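Epidermin biosynthesis protein EpiD (Staphylococcus aureus, PDB 3QJG) binds flavin mononucleotide and probably catalyses the oxidative decarboxylation of the C-terminal cysteine of the epidermin precursor peptide. Local coordinates at residues Thr41-Ile47 with Tyr59-Phe63. Sequence-based numbering, arbitrary orientation.
Sequences TNGRKFI and YYDEF. With FMN (flavin mononucleotide), chain M.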
loop_
_atom_site.group_PDB
_atom_site.type_symbol
_atom_site.label_atom_id
_atom_site.label_comp_id
_atom_site.label_asym_id
_atom_site.label_seq_id
_atom_site.Cartn_x
_atom_site.Cartn_y
_atom_site.Cartn_z
ATOM N N THR A 41 19.217 2.979 15.515
ATOM C CA THR A 41 18.020 2.579 14.780
ATOM C C THR A 41 16.835 2.893 15.695
ATOM O O THR A 41 15.921 3.632 15.316
ATOM C CB THR A 41 18.110 1.124 14.242
ATOM O OG1 THR A 41 19.181 1.070 13.263
ATOM C CG2 THR A 41 16.728 0.666 13.607
ATOM N N ASN A 42 16.897 2.369 16.911
ATOM C CA ASN A 42 15.917 2.652 17.916
ATOM C C ASN A 42 15.839 4.104 18.317
ATOM O O ASN A 42 14.819 4.501 18.850
ATOM C CB ASN A 42 16.171 1.830 19.178
ATOM C CG ASN A 42 16.190 0.355 18.896
ATOM O OD1 ASN A 42 15.439 -0.109 18.074
ATOM N ND2 ASN A 42 17.045 -0.402 19.591
ATOM N N GLY A 43 16.927 4.854 18.119
ATOM C CA GLY A 43 16.987 6.233 18.448
ATOM C C GLY A 43 16.129 7.094 17.559
ATOM O O GLY A 43 15.638 8.149 18.013
ATOM N N ARG A 44 15.880 6.625 16.343
ATOM C CA ARG A 44 15.179 7.420 15.300
ATOM C C ARG A 44 13.787 7.873 15.753
ATOM O O ARG A 44 13.323 8.939 15.381
ATOM C CB ARG A 44 15.005 6.595 14.007
ATOM C CG ARG A 44 16.280 6.129 13.345
ATOM C CD ARG A 44 16.020 5.174 12.155
ATOM N NE ARG A 44 15.378 5.889 11.067
ATOM C CZ ARG A 44 16.000 6.646 10.183
ATOM N NH1 ARG A 44 17.333 6.751 10.184
ATOM N NH2 ARG A 44 15.281 7.268 9.247
ATOM N N LYS A 45 13.125 7.030 16.544
ATOM C CA LYS A 45 11.744 7.316 16.978
ATOM C C LYS A 45 11.660 8.431 18.005
ATOM O O LYS A 45 10.571 8.953 18.205
ATOM C CB LYS A 45 11.053 6.046 17.556
ATOM C CG LYS A 45 11.669 5.573 18.848
ATOM C CD LYS A 45 11.062 4.228 19.404
ATOM C CE LYS A 45 12.216 3.430 20.009
ATOM N NZ LYS A 45 11.707 2.510 20.994
ATOM N N PHE A 46 12.771 8.766 18.660
ATOM C CA PHE A 46 12.810 9.835 19.641
ATOM C C PHE A 46 13.015 11.235 19.035
ATOM O O PHE A 46 12.768 12.241 19.740
ATOM C CB PHE A 46 13.874 9.616 20.707
ATOM C CG PHE A 46 13.661 8.384 21.580
ATOM C CD1 PHE A 46 13.202 8.504 22.858
ATOM C CD2 PHE A 46 14.016 7.129 21.139
ATOM C CE1 PHE A 46 13.031 7.379 23.665
ATOM C CE2 PHE A 46 13.841 6.021 21.932
ATOM C CZ PHE A 46 13.349 6.156 23.198
ATOM N N ILE A 47 13.399 11.337 17.762
ATOM C CA ILE A 47 13.823 12.613 17.193
ATOM C C ILE A 47 13.096 12.923 15.884
ATOM O O ILE A 47 12.315 12.120 15.383
ATOM C CB ILE A 47 15.386 12.714 17.003
ATOM C CG1 ILE A 47 15.965 11.568 16.165
ATOM C CG2 ILE A 47 16.101 12.740 18.372
ATOM C CD1 ILE A 47 15.697 11.623 14.675
ATOM N N TYR A 59 22.572 15.478 8.699
ATOM C CA TYR A 59 21.921 14.445 9.435
ATOM C C TYR A 59 22.082 13.192 8.585
ATOM O O TYR A 59 21.615 13.157 7.441
ATOM C CB TYR A 59 20.464 14.790 9.716
ATOM C CG TYR A 59 19.732 13.646 10.360
ATOM C CD1 TYR A 59 20.141 13.129 11.567
ATOM C CD2 TYR A 59 18.643 13.056 9.731
ATOM C CE1 TYR A 59 19.483 12.070 12.144
ATOM C CE2 TYR A 59 17.971 12.026 10.312
ATOM C CZ TYR A 59 18.417 11.516 11.508
ATOM O OH TYR A 59 17.745 10.471 12.036
ATOM N N TYR A 60 22.820 12.215 9.117
ATOM C CA TYR A 60 23.127 10.996 8.379
ATOM C C TYR A 60 22.010 10.074 8.687
ATOM O O TYR A 60 21.754 9.757 9.871
ATOM C CB TYR A 60 24.474 10.365 8.768
ATOM C CG TYR A 60 25.681 11.222 8.463
ATOM C CD1 TYR A 60 25.937 11.654 7.154
ATOM C CD2 TYR A 60 26.511 11.690 9.482
ATOM C CE1 TYR A 60 26.994 12.496 6.871
ATOM C CE2 TYR A 60 27.599 12.536 9.202
ATOM C CZ TYR A 60 27.830 12.930 7.900
ATOM O OH TYR A 60 28.905 13.740 7.608
ATOM N N ASP A 61 21.364 9.596 7.641
ATOM C CA ASP A 61 20.184 8.746 7.800
ATOM C C ASP A 61 20.357 7.427 6.995
ATOM O O ASP A 61 20.173 7.413 5.793
ATOM C CB ASP A 61 18.991 9.538 7.287
ATOM C CG ASP A 61 17.643 8.837 7.512
ATOM O OD1 ASP A 61 17.602 7.622 7.942
ATOM O OD2 ASP A 61 16.629 9.545 7.233
ATOM N N GLU A 62 20.690 6.351 7.687
ATOM C CA GLU A 62 20.916 5.015 7.110
ATOM C C GLU A 62 19.691 4.450 6.349
ATOM O O GLU A 62 19.841 3.651 5.397
ATOM C CB GLU A 62 21.302 4.020 8.245
ATOM C CG GLU A 62 22.087 2.854 7.754
ATOM C CD GLU A 62 22.216 1.730 8.755
ATOM O OE1 GLU A 62 22.005 1.919 9.983
ATOM O OE2 GLU A 62 22.539 0.633 8.275
ATOM N N PHE A 63 18.483 4.837 6.763
ATOM C CA PHE A 63 17.214 4.402 6.109
ATOM C C PHE A 63 17.071 5.092 4.766
ATOM O O PHE A 63 16.666 4.512 3.786
ATOM C CB PHE A 63 15.996 4.764 6.986
ATOM C CG PHE A 63 14.659 4.250 6.461
ATOM C CD1 PHE A 63 14.320 2.904 6.585
ATOM C CD2 PHE A 63 13.742 5.125 5.854
ATOM C CE1 PHE A 63 13.093 2.420 6.126
ATOM C CE2 PHE A 63 12.522 4.653 5.400
ATOM C CZ PHE A 63 12.196 3.284 5.543
HETATM N N1 FMN M . 17.887 3.105 27.449
HETATM C C2 FMN M . 19.016 3.670 27.985
HETATM O O2 FMN M . 20.045 3.009 28.056
HETATM N N3 FMN M . 18.989 4.937 28.472
HETATM C C4 FMN M . 17.848 5.678 28.437
HETATM O O4 FMN M . 17.919 6.789 28.907
HETATM C C4A FMN M . 16.676 5.139 27.911
HETATM N N5 FMN M . 15.497 5.852 27.843
HETATM C C5A FMN M . 14.403 5.296 27.261
HETATM C C6 FMN M . 13.206 5.998 27.241
HETATM C C7 FMN M . 12.092 5.434 26.653
HETATM C C7M FMN M . 10.783 6.164 26.571
HETATM C C8 FMN M . 12.178 4.147 26.110
HETATM C C8M FMN M . 10.984 3.450 25.503
HETATM C C9 FMN M . 13.353 3.427 26.176
HETATM C C9A FMN M . 14.480 3.994 26.752
HETATM N N10 FMN M . 15.657 3.251 26.835
HETATM C C10 FMN M . 16.736 3.835 27.403
HETATM C "C1'" FMN M . 15.814 1.849 26.307
HETATM C "C2'" FMN M . 16.566 1.853 24.978
HETATM O "O2'" FMN M . 15.958 2.787 24.066
HETATM C "C3'" FMN M . 16.597 0.444 24.511
HETATM O "O3'" FMN M . 17.374 -0.394 25.400
HETATM C "C4'" FMN M . 17.136 0.349 23.083
HETATM O "O4'" FMN M . 17.288 -1.009 22.702
HETATM C "C5'" FMN M . 18.497 0.941 22.927
HETATM O "O5'" FMN M . 18.743 0.977 21.533
HETATM P P FMN M . 19.929 1.873 20.918
HETATM O O1P FMN M . 20.262 1.282 19.584
HETATM O O2P FMN M . 21.095 1.825 21.851
HETATM O O3P FMN M . 19.595 3.258 20.551
HETATM O O HOH W 1 20.071 2.976 11.482
#
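In the FMN-binding fold of this flavoprotein, Arg44, from the loop after parallel strand 34-39, forms a salt bridge with Asp61, just beyond edge strand 59-60. The arginine chain, bent at chi3 (68°), presents the edge of its guanidinium to Asp61 OD1, which takes both NH1 and NH2, the latter weakly at 2.7 Å. The 2.4 Å between Arg44 NH1 and Asp61 OD1 is too short to be taken literally. Asp61 OD1 also accepts from the backbone N of Phe63 at 3.1 Å, closing an Asx turn; the N-H approaches from above the carboxylate plane, and the turn probably helps fix the orientation of Asp61. In one of its two conformers, Phe63 CB sits over the rim of one guanidinium face, 3.4 Å from Arg44 NH2, while Tyr59 OH lies over the opposite face. Farther along, one water joins Thr41 OG1 (2.8 Å) to Glu62 OE1, an oxygen that also accepts from the backbone N of Leu101. In the same loop, Asn42 ND2 donates to FMN O5' at 2.9 Å, nearly straight at 175°, and Phe46 CE1 lies 3.7 Å from FMN C7. Ligand binding by a loop following a parallel strand is characteristic of Rossmann-like flavoproteins.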